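Local atomic coordinates of citrate synthase (Metallosphaera sedula, PDB entry 6ABW), a protein that probably catalyses the condensation of acetyl-CoA with oxaloacetate and water to give citrate and CoA in the tricarboxylic acid cycle. Residues Thr110-Ser113 with Ala114-Ser117; Ala80-Glu83 with Ala84-Val87; Lys299-Glu302 with Ile303-Leu307; Phe326-Gly329 with Val330-Ala334. All blocks are in the same frame, centred on the assembly; numbering follows the deposited sequence.

Interaction 1: residues Thr110-Ser113 with Ala114-Ser117; sequences TAFS and ALSS
F112 and L115 make a local CH-pi contact, three residues apart along the α-helix 104-119, in a buried part of the mostly helical citrate synthase fold where two subunits meet. The methyl CD1 of L115 sits over the middle of one face of the F112 ring, 4.1 Å from its centroid and only 7° off the ring normal. It gets there because CG of L115 stands anti to its own carbonyl carbon (chi1 -66°), which sends the branch back over the preceding turn; on the way CG comes within 3.4 Å of O of A111. That same oxygen takes the N-H of L115 in a bond of 2.9 Å, while CG merely packs against it. Three more i to i+4 bonds complete the turn, from A114 N to T110 O, S116 N to F112 O and S117 N to S113 O.

Around it, the F112 ring is packed by L135 and A139 of helix 128-151 and by V219 of helix 214-225. The serines face other partners: OG of S113 is hydrogen-bonded to E109 O and to OG of S113 of the second subunit, while OG of S116 bonds with D213 and S216 of its own chain and with K226 of the second subunit. This turn is therefore part of the dimer interface as well as of the subunit core. At its far end a water donates to O of S113 at 3.2 Å and is hydrogen-bonded to OG of S117 at 2.8 Å, clipping the serine hydroxyl to the carbonyl one turn back.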
loop_
_atom_site.group_PDB
_atom_site.type_symbol
_atom_site.label_atom_id
_atom_site.label_comp_id
_atom_site.label_asym_id
_atom_site.label_seq_id
_atom_site.Cartn_x
_atom_site.Cartn_y
_atom_site.Cartn_z
ATOM N N THR A 110 2.578 -1.725 -9.359
ATOM C CA THR A 110 1.462 -1.750 -10.265
ATOM C C THR A 110 1.119 -3.192 -10.646
ATOM O O THR A 110 -0.029 -3.618 -10.606
ATOM C CB THR A 110 1.746 -0.884 -11.482
ATOM O OG1 THR A 110 2.045 0.444 -11.050
ATOM C CG2 THR A 110 0.537 -0.819 -12.399
ATOM N N ALA A 111 2.146 -3.960 -10.975
ATOM C CA ALA A 111 1.971 -5.372 -11.276
ATOM C C ALA A 111 1.412 -6.182 -10.128
ATOM O O ALA A 111 0.495 -6.941 -10.299
ATOM C CB ALA A 111 3.261 -5.946 -11.800
ATOM N N PHE A 112 1.843 -5.908 -8.903
ATOM C CA PHE A 112 1.304 -6.604 -7.731
ATOM C C PHE A 112 -0.127 -6.177 -7.435
ATOM O O PHE A 112 -0.888 -7.009 -6.947
ATOM C CB PHE A 112 2.219 -6.451 -6.512
ATOM C CG PHE A 112 3.179 -7.554 -6.408
ATOM C CD1 PHE A 112 4.336 -7.570 -7.123
ATOM C CD2 PHE A 112 2.809 -8.706 -5.676
ATOM C CE1 PHE A 112 5.180 -8.686 -7.074
ATOM C CE2 PHE A 112 3.633 -9.833 -5.646
ATOM C CZ PHE A 112 4.793 -9.834 -6.372
ATOM N N SER A 113 -0.512 -4.930 -7.807
ATOM C CA SER A 113 -1.932 -4.528 -7.608
ATOM C C SER A 113 -2.798 -5.322 -8.568
ATOM O O SER A 113 -3.862 -5.817 -8.175
ATOM C CB SER A 113 -2.287 -3.011 -7.767
ATOM O OG SER A 113 -1.392 -2.212 -7.011
ATOM N N ALA A 114 -2.318 -5.500 -9.796
ATOM C CA ALA A 114 -3.047 -6.324 -10.757
ATOM C C ALA A 114 -3.128 -7.773 -10.365
ATOM O O ALA A 114 -4.166 -8.390 -10.483
ATOM C CB ALA A 114 -2.441 -6.176 -12.158
ATOM N N LEU A 115 -2.046 -8.340 -9.869
ATOM C CA LEU A 115 -2.043 -9.693 -9.301
ATOM C C LEU A 115 -3.002 -9.811 -8.130
ATOM O O LEU A 115 -3.689 -10.797 -7.992
ATOM C CB LEU A 115 -0.635 -10.107 -8.906
ATOM C CG LEU A 115 0.432 -10.295 -9.987
ATOM C CD1 LEU A 115 1.770 -10.487 -9.305
ATOM C CD2 LEU A 115 0.050 -11.463 -10.839
ATOM N N SER A 116 -3.089 -8.786 -7.276
ATOM C CA SER A 116 -4.053 -8.803 -6.240
ATOM C C SER A 116 -5.516 -8.898 -6.735
ATOM O O SER A 116 -6.306 -9.672 -6.175
ATOM C CB SER A 116 -3.812 -7.663 -5.260
ATOM O OG SER A 116 -4.742 -7.634 -4.209
ATOM N N SER A 117 -5.854 -8.158 -7.767
ATOM C CA SER A 117 -7.173 -8.146 -8.345
ATOM C C SER A 117 -7.518 -9.481 -8.989
ATOM O O SER A 117 -8.673 -9.893 -8.977
ATOM C CB SER A 117 -7.225 -7.035 -9.406
ATOM O OG SER A 117 -7.182 -5.754 -8.766
HETATM O O HOH W 1 -6.282 -5.453 -6.096
#

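Interaction 2: residues Ala80-Glu83 with Ala84-Val87; sequences ALDE and AYEV. With GOL (glycerol), chain C.
D82 and Y85 both carry CG anti to the carbonyl carbon (chi1 -70° in each), and their side chains come together with OD1 of D82 3.7 Å from CE2 of Y85. The tyrosine ring thereby lies across the preceding turn, and O of L81 stands 3.6 Å above the plane, over the ring's centre. Beyond it a glycerol, probably from the crystallisation liquor, fills the corner between the two side chains: its O2 donates to OD1 of D82 at 2.7 Å and sits at the edge of the tyrosine ring, close to its plane. E57 and S161 hold the same glycerol.

This is the C-terminal end of helix 71-84, where the chain leaves for helix 89-97 and the regular bonding frays. A84 N makes weak bonds to O of both A80 and L81, and Y85 N a weak one to O of L81, at 3.3 Å. Two waters take over from direct bonds. One donates to O of D82, at 2.7 Å, and to OE2 of E86, and accepts from E86 N; the other donates to O of both E83 and E86. A84 O and Y85 O are bound by R138 and T141 of helix 128-151.

The tyrosine side chain also packs on F164, S167 and P158. With an alanine here in place of Y85, a gap is likely to open against these residues, and O of L81 would probably lose its aromatic cover. E86 turns its carboxylate back over the turn, OE2 lying 3.6 Å from O of E83.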
loop_
_atom_site.group_PDB
_atom_site.type_symbol
_atom_site.label_atom_id
_atom_site.label_comp_id
_atom_site.label_asym_id
_atom_site.label_seq_id
_atom_site.Cartn_x
_atom_site.Cartn_y
_atom_site.Cartn_z
ATOM N N ALA A 80 5.118 -26.392 -6.916
ATOM C CA ALA A 80 4.177 -25.264 -6.681
ATOM C C ALA A 80 4.747 -23.935 -7.245
ATOM O O ALA A 80 4.030 -23.172 -7.915
ATOM C CB ALA A 80 3.871 -25.127 -5.225
ATOM N N LEU A 81 6.057 -23.713 -7.054
ATOM C CA LEU A 81 6.708 -22.565 -7.692
ATOM C C LEU A 81 6.600 -22.630 -9.197
ATOM O O LEU A 81 6.181 -21.667 -9.844
ATOM C CB LEU A 81 8.184 -22.443 -7.304
ATOM C CG LEU A 81 8.426 -22.100 -5.875
ATOM C CD1 LEU A 81 9.894 -22.414 -5.534
ATOM C CD2 LEU A 81 8.184 -20.600 -5.608
ATOM N N ASP A 82 6.910 -23.810 -9.778
ATOM C CA ASP A 82 6.871 -23.961 -11.231
ATOM C C ASP A 82 5.528 -23.668 -11.859
ATOM O O ASP A 82 5.477 -23.018 -12.878
ATOM C CB ASP A 82 7.263 -25.360 -11.684
ATOM C CG ASP A 82 8.761 -25.642 -11.460
ATOM O OD1 ASP A 82 9.563 -24.668 -11.307
ATOM O OD2 ASP A 82 9.162 -26.836 -11.441
ATOM N N GLU A 83 4.482 -24.069 -11.191
ATOM C CA GLU A 83 3.144 -23.896 -11.827
ATOM C C GLU A 83 2.665 -22.449 -11.617
ATOM O O GLU A 83 1.808 -22.013 -12.334
ATOM C CB GLU A 83 2.164 -24.951 -11.356
ATOM C CG GLU A 83 1.660 -24.772 -9.972
ATOM C CD GLU A 83 0.795 -25.920 -9.445
ATOM O OE1 GLU A 83 0.781 -26.109 -8.180
ATOM O OE2 GLU A 83 0.119 -26.607 -10.265
ATOM N N ALA A 84 3.253 -21.728 -10.649
ATOM C CA ALA A 84 2.829 -20.364 -10.348
ATOM C C ALA A 84 3.503 -19.289 -11.217
ATOM O O ALA A 84 3.009 -18.189 -11.240
ATOM C CB ALA A 84 3.060 -20.099 -8.886
ATOM N N TYR A 85 4.602 -19.554 -11.902
ATOM C CA TYR A 85 5.311 -18.489 -12.659
ATOM C C TYR A 85 4.443 -17.770 -13.654
ATOM O O TYR A 85 4.577 -16.569 -13.808
ATOM C CB TYR A 85 6.523 -19.022 -13.421
ATOM C CG TYR A 85 7.655 -19.425 -12.501
ATOM C CD1 TYR A 85 8.206 -18.490 -11.602
ATOM C CD2 TYR A 85 8.278 -20.660 -12.635
ATOM C CE1 TYR A 85 9.244 -18.837 -10.749
ATOM C CE2 TYR A 85 9.396 -21.002 -11.875
ATOM C CZ TYR A 85 9.840 -20.112 -10.899
ATOM O OH TYR A 85 10.919 -20.466 -10.163
ATOM N N GLU A 86 3.599 -18.511 -14.377
ATOM C CA GLU A 86 2.749 -17.960 -15.420
ATOM C C GLU A 86 1.696 -17.047 -14.787
ATOM O O GLU A 86 1.011 -17.407 -13.807
ATOM C CB GLU A 86 2.064 -19.070 -16.333
ATOM C CG GLU A 86 1.374 -20.255 -15.604
ATOM C CD GLU A 86 1.335 -21.644 -16.380
ATOM O OE1 GLU A 86 0.777 -21.663 -17.507
ATOM O OE2 GLU A 86 1.804 -22.731 -15.845
ATOM N N VAL A 87 1.634 -15.818 -15.305
ATOM C CA VAL A 87 0.558 -14.868 -14.952
ATOM C C VAL A 87 -0.203 -14.446 -16.198
ATOM O O VAL A 87 0.296 -14.611 -17.271
ATOM C CB VAL A 87 1.141 -13.623 -14.246
ATOM C CG1 VAL A 87 1.824 -14.110 -12.946
ATOM C CG2 VAL A 87 2.121 -12.837 -15.112
HETATM C C1 GOL C . 11.926 -24.655 -8.408
HETATM O O1 GOL C . 13.240 -25.087 -8.029
HETATM C C2 GOL C . 12.063 -23.447 -9.351
HETATM O O2 GOL C . 10.769 -22.949 -9.620
HETATM C C3 GOL C . 12.705 -23.694 -10.720
HETATM O O3 GOL C . 12.272 -24.951 -11.248
HETATM O O HOH W 2 4.107 -21.555 -14.752
HETATM O O HOH W 3 0.252 -19.548 -12.541
#

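Interaction 3: residues Lys299-Glu302 with Ile303-Leu307; sequences KYFE and IAQKL
I303 touches both K299 and Y300 on the previous turn of the α-helix 295-315, which lies beside the acetyl-CoA-binding part of citrate synthase. Its N-H bonds to K299 O at 2.8 Å. CG1 is anti to the carbonyl carbon (chi1 -69°), which lays the branch alongside Y300, pointing the same way, with CD1 4.0 Å from CD1 of the tyrosine ring.

A304 follows, its N bonded to Y300 O at 2.9 Å. Its methyl group faces F241 and Y327, and its side chain is about 13 Å from the bound acetyl-CoA.

Q305 sends its N-H to F301 O and also lies alongside the F301 side chain, pointing the same way. NE2 comes to 3.2 Å from CE2 of the ring, the amide turned 73° against the ring plane. The other end of the amide, OE1, is hydrogen-bonded to K284 of helix 278-292, which helps to fix its rotation.

At K306 the backbone N reaches E302 O at 3.2 Å, while the side chain leads off to a salt bridge between NZ and E251. Finally, L307 N closes the next turn on I303 O at 2.9 Å.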
loop_
_atom_site.group_PDB
_atom_site.type_symbol
_atom_site.label_atom_id
_atom_site.label_comp_id
_atom_site.label_asym_id
_atom_site.label_seq_id
_atom_site.Cartn_x
_atom_site.Cartn_y
_atom_site.Cartn_z
ATOM N N LYS A 299 36.233 -3.855 -12.148
ATOM C CA LYS A 299 36.626 -2.528 -11.795
ATOM C C LYS A 299 35.836 -2.022 -10.563
ATOM O O LYS A 299 36.428 -1.447 -9.598
ATOM C CB LYS A 299 36.383 -1.667 -13.035
ATOM C CG LYS A 299 36.876 -0.267 -13.048
ATOM C CD LYS A 299 36.412 0.459 -14.316
ATOM C CE LYS A 299 34.898 0.748 -14.297
ATOM N NZ LYS A 299 34.529 1.914 -15.164
ATOM N N TYR A 300 34.516 -2.239 -10.578
ATOM C CA TYR A 300 33.658 -1.810 -9.451
ATOM C C TYR A 300 33.953 -2.570 -8.180
ATOM O O TYR A 300 33.942 -1.967 -7.129
ATOM C CB TYR A 300 32.178 -1.844 -9.878
ATOM C CG TYR A 300 31.846 -0.790 -10.911
ATOM C CD1 TYR A 300 32.291 0.545 -10.794
ATOM C CD2 TYR A 300 31.149 -1.123 -12.054
ATOM C CE1 TYR A 300 32.004 1.496 -11.765
ATOM C CE2 TYR A 300 30.824 -0.164 -13.012
ATOM C CZ TYR A 300 31.221 1.152 -12.836
ATOM O OH TYR A 300 30.916 2.135 -13.748
ATOM N N PHE A 301 34.244 -3.848 -8.266
ATOM C CA PHE A 301 34.597 -4.688 -7.151
ATOM C C PHE A 301 35.915 -4.185 -6.559
ATOM O O PHE A 301 36.019 -4.005 -5.367
ATOM C CB PHE A 301 34.727 -6.182 -7.498
ATOM C CG PHE A 301 35.223 -7.015 -6.354
ATOM C CD1 PHE A 301 34.397 -7.309 -5.281
ATOM C CD2 PHE A 301 36.543 -7.454 -6.302
ATOM C CE1 PHE A 301 34.819 -8.078 -4.191
ATOM C CE2 PHE A 301 37.014 -8.165 -5.171
ATOM C CZ PHE A 301 36.145 -8.492 -4.129
ATOM N N GLU A 302 36.855 -3.821 -7.437
ATOM C CA GLU A 302 38.166 -3.293 -6.986
ATOM C C GLU A 302 38.016 -1.956 -6.338
ATOM O O GLU A 302 38.642 -1.692 -5.342
ATOM C CB GLU A 302 39.153 -3.213 -8.162
ATOM C CG GLU A 302 39.500 -4.621 -8.653
ATOM C CD GLU A 302 40.614 -4.682 -9.712
ATOM O OE1 GLU A 302 41.154 -3.590 -10.073
ATOM O OE2 GLU A 302 40.933 -5.831 -10.188
ATOM N N ILE A 303 37.158 -1.095 -6.879
ATOM C CA ILE A 303 36.898 0.197 -6.229
ATOM C C ILE A 303 36.231 -0.017 -4.861
ATOM O O ILE A 303 36.605 0.593 -3.873
ATOM C CB ILE A 303 36.011 1.096 -7.092
ATOM C CG1 ILE A 303 36.770 1.554 -8.352
ATOM C CG2 ILE A 303 35.546 2.278 -6.262
ATOM C CD1 ILE A 303 35.831 1.937 -9.476
ATOM N N ALA A 304 35.225 -0.904 -4.812
ATOM C CA ALA A 304 34.538 -1.172 -3.521
ATOM C C ALA A 304 35.498 -1.693 -2.474
ATOM O O ALA A 304 35.466 -1.243 -1.321
ATOM C CB ALA A 304 33.466 -2.233 -3.718
ATOM N N GLN A 305 36.367 -2.604 -2.891
ATOM C CA GLN A 305 37.316 -3.184 -1.946
ATOM C C GLN A 305 38.287 -2.096 -1.360
ATOM O O GLN A 305 38.573 -2.071 -0.155
ATOM C CB GLN A 305 38.039 -4.411 -2.548
ATOM C CG GLN A 305 39.043 -5.042 -1.596
ATOM C CD GLN A 305 39.172 -6.577 -1.736
ATOM O OE1 GLN A 305 39.285 -7.291 -0.727
ATOM N NE2 GLN A 305 39.102 -7.072 -2.966
ATOM N N LYS A 306 38.737 -1.198 -2.206
ATOM C CA LYS A 306 39.609 -0.100 -1.757
ATOM C C LYS A 306 38.857 0.860 -0.837
ATOM O O LYS A 306 39.379 1.284 0.215
ATOM C CB LYS A 306 40.114 0.672 -2.972
ATOM C CG LYS A 306 41.123 1.748 -2.631
ATOM C CD LYS A 306 42.248 1.321 -1.641
ATOM C CE LYS A 306 43.232 2.478 -1.429
ATOM N NZ LYS A 306 44.472 1.994 -0.749
ATOM N N LEU A 307 37.613 1.201 -1.193
ATOM C CA LEU A 307 36.777 2.016 -0.266
ATOM C C LEU A 307 36.508 1.349 1.047
ATOM O O LEU A 307 36.464 2.004 2.141
ATOM C CB LEU A 307 35.447 2.396 -0.908
ATOM C CG LEU A 307 35.308 3.667 -1.636
ATOM C CD1 LEU A 307 33.843 3.825 -2.098
ATOM C CD2 LEU A 307 35.801 4.878 -0.800
#

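Interaction 4: residues Phe326-Gly329 with Val330-Ala334; sequences FYSG and VVFYA
F332 lays its ring over the carbonyl of S328, whose O lies 3.2 Å above the ring plane, toward the rim. The same oxygen accepts the N-H of F332 at 2.9 Å, at an angle of 165°, so both the backbone and the ring of one residue close on it. CE2 adds a looser apolar touch, 4.1 Å from CB of S328. Replacing F332 with an alanine would probably uncover O of S328 on the ring side and leave CB of S328 without its aromatic neighbour.

Among apolar contacts, CG2 of V330 lies obliquely by the Y327 ring, 4.4 Å from CD1.

The hydrogen bonds of the α-helix 325-335 run on from V331 N to Y327 O and from Y333 N to G329 O. One residue earlier in the series the direct bond is missing: F326 O and V330 N stand 5.1 Å apart, and a water fills in, donating to F326 O and accepting from V330 N at 3.0 Å. This turn is thus bridged rather than directly bonded.

D325, a predicted active-site residue, directly precedes F326, whose ring meets that of F268, an acetyl-CoA-binding residue, edge-to-face. OH of Y327 bonds with E308 of helix 295-315 and OG of S328 with OH of Y192. V330 touches F301 of helix 295-315, S291 of helix 278-292 and F241 of helix 233-244.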
loop_
_atom_site.group_PDB
_atom_site.type_symbol
_atom_site.label_atom_id
_atom_site.label_comp_id
_atom_site.label_asym_id
_atom_site.label_seq_id
_atom_site.Cartn_x
_atom_site.Cartn_y
_atom_site.Cartn_z
ATOM N N PHE A 326 26.560 -2.496 0.911
ATOM C CA PHE A 326 27.849 -2.068 0.374
ATOM C C PHE A 326 28.279 -2.897 -0.836
ATOM O O PHE A 326 28.738 -2.349 -1.820
ATOM C CB PHE A 326 28.964 -2.066 1.479
ATOM C CG PHE A 326 30.208 -1.302 1.056
ATOM C CD1 PHE A 326 30.219 0.041 1.042
ATOM C CD2 PHE A 326 31.307 -1.984 0.541
ATOM C CE1 PHE A 326 31.337 0.724 0.617
ATOM C CE2 PHE A 326 32.431 -1.314 0.139
ATOM C CZ PHE A 326 32.458 0.027 0.180
ATOM N N TYR A 327 28.175 -4.232 -0.734
ATOM C CA TYR A 327 28.572 -5.148 -1.786
ATOM C C TYR A 327 27.406 -5.802 -2.556
ATOM O O TYR A 327 27.654 -6.488 -3.530
ATOM C CB TYR A 327 29.438 -6.259 -1.199
ATOM C CG TYR A 327 30.862 -5.856 -0.949
ATOM C CD1 TYR A 327 31.696 -5.658 -2.013
ATOM C CD2 TYR A 327 31.371 -5.736 0.317
ATOM C CE1 TYR A 327 33.021 -5.301 -1.818
ATOM C CE2 TYR A 327 32.712 -5.367 0.545
ATOM C CZ TYR A 327 33.516 -5.143 -0.528
ATOM O OH TYR A 327 34.864 -4.776 -0.400
ATOM N N SER A 328 26.150 -5.531 -2.197
ATOM C CA SER A 328 25.051 -6.226 -2.902
ATOM C C SER A 328 24.947 -5.741 -4.346
ATOM O O SER A 328 24.789 -6.549 -5.286
ATOM C CB SER A 328 23.729 -6.026 -2.126
ATOM O OG SER A 328 23.384 -4.639 -2.021
ATOM N N GLY A 329 25.088 -4.430 -4.558
ATOM C CA GLY A 329 25.123 -3.851 -5.850
ATOM C C GLY A 329 26.207 -4.417 -6.747
ATOM O O GLY A 329 26.005 -4.666 -7.950
ATOM N N VAL A 330 27.395 -4.619 -6.199
ATOM C CA VAL A 330 28.464 -5.270 -6.922
ATOM C C VAL A 330 28.045 -6.647 -7.438
ATOM O O VAL A 330 28.316 -6.960 -8.581
ATOM C CB VAL A 330 29.783 -5.352 -6.122
ATOM C CG1 VAL A 330 30.880 -6.030 -6.983
ATOM C CG2 VAL A 330 30.214 -3.945 -5.737
ATOM N N VAL A 331 27.407 -7.466 -6.626
ATOM C CA VAL A 331 26.872 -8.763 -7.037
ATOM C C VAL A 331 25.839 -8.579 -8.144
ATOM O O VAL A 331 25.934 -9.202 -9.221
ATOM C CB VAL A 331 26.282 -9.534 -5.851
ATOM C CG1 VAL A 331 25.595 -10.790 -6.295
ATOM C CG2 VAL A 331 27.376 -9.930 -4.863
ATOM N N PHE A 332 24.877 -7.700 -7.929
ATOM C CA PHE A 332 23.821 -7.546 -8.936
ATOM C C PHE A 332 24.338 -7.034 -10.278
ATOM O O PHE A 332 23.957 -7.545 -11.377
ATOM C CB PHE A 332 22.716 -6.611 -8.426
ATOM C CG PHE A 332 22.014 -7.070 -7.186
ATOM C CD1 PHE A 332 21.669 -8.396 -6.958
ATOM C CD2 PHE A 332 21.640 -6.080 -6.223
ATOM C CE1 PHE A 332 20.998 -8.766 -5.831
ATOM C CE2 PHE A 332 20.944 -6.511 -5.090
ATOM C CZ PHE A 332 20.614 -7.835 -4.976
ATOM N N TYR A 333 25.240 -6.088 -10.210
ATOM C CA TYR A 333 25.880 -5.559 -11.430
ATOM C C TYR A 333 26.652 -6.641 -12.173
ATOM O O TYR A 333 26.510 -6.748 -13.397
ATOM C CB TYR A 333 26.827 -4.407 -11.067
ATOM C CG TYR A 333 27.252 -3.632 -12.267
ATOM C CD1 TYR A 333 26.451 -2.654 -12.799
ATOM C CD2 TYR A 333 28.446 -3.952 -12.921
ATOM C CE1 TYR A 333 26.878 -1.925 -13.911
ATOM C CE2 TYR A 333 28.859 -3.264 -14.036
ATOM C CZ TYR A 333 28.076 -2.270 -14.530
ATOM O OH TYR A 333 28.532 -1.587 -15.635
ATOM N N ALA A 334 27.389 -7.457 -11.439
ATOM C CA ALA A 334 28.242 -8.517 -12.028
ATOM C C ALA A 334 27.340 -9.573 -12.706
ATOM O O ALA A 334 27.728 -10.190 -13.667
ATOM C CB ALA A 334 29.055 -9.139 -10.923
HETATM O O HOH W 4 27.658 -2.549 -4.068
#

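In the fold
Along the chain the order is interaction 2, 1, 3, 4. The first two form one neighbourhood: helix 71-84 ends in interaction 2, and the loop after it touches helix 104-119 through V87 CG1 and L115 CD2, 3.8 Å apart; the centres of interactions 1 and 2 are 16 Å apart. Interactions 3 and 4 form another, with centres 11 Å apart on the successive helices 295-315 and 325-335, where A304 and Q305 pack on F326 and Y327. Between interactions 1 and 3 the centres lie 39 Å apart, on opposite sides of the chain's centre. Interaction 1 reaches the second subunit, interaction 2 packs beside it within the same chain, and interactions 3 and 4 lie near the acetyl-CoA-binding residues.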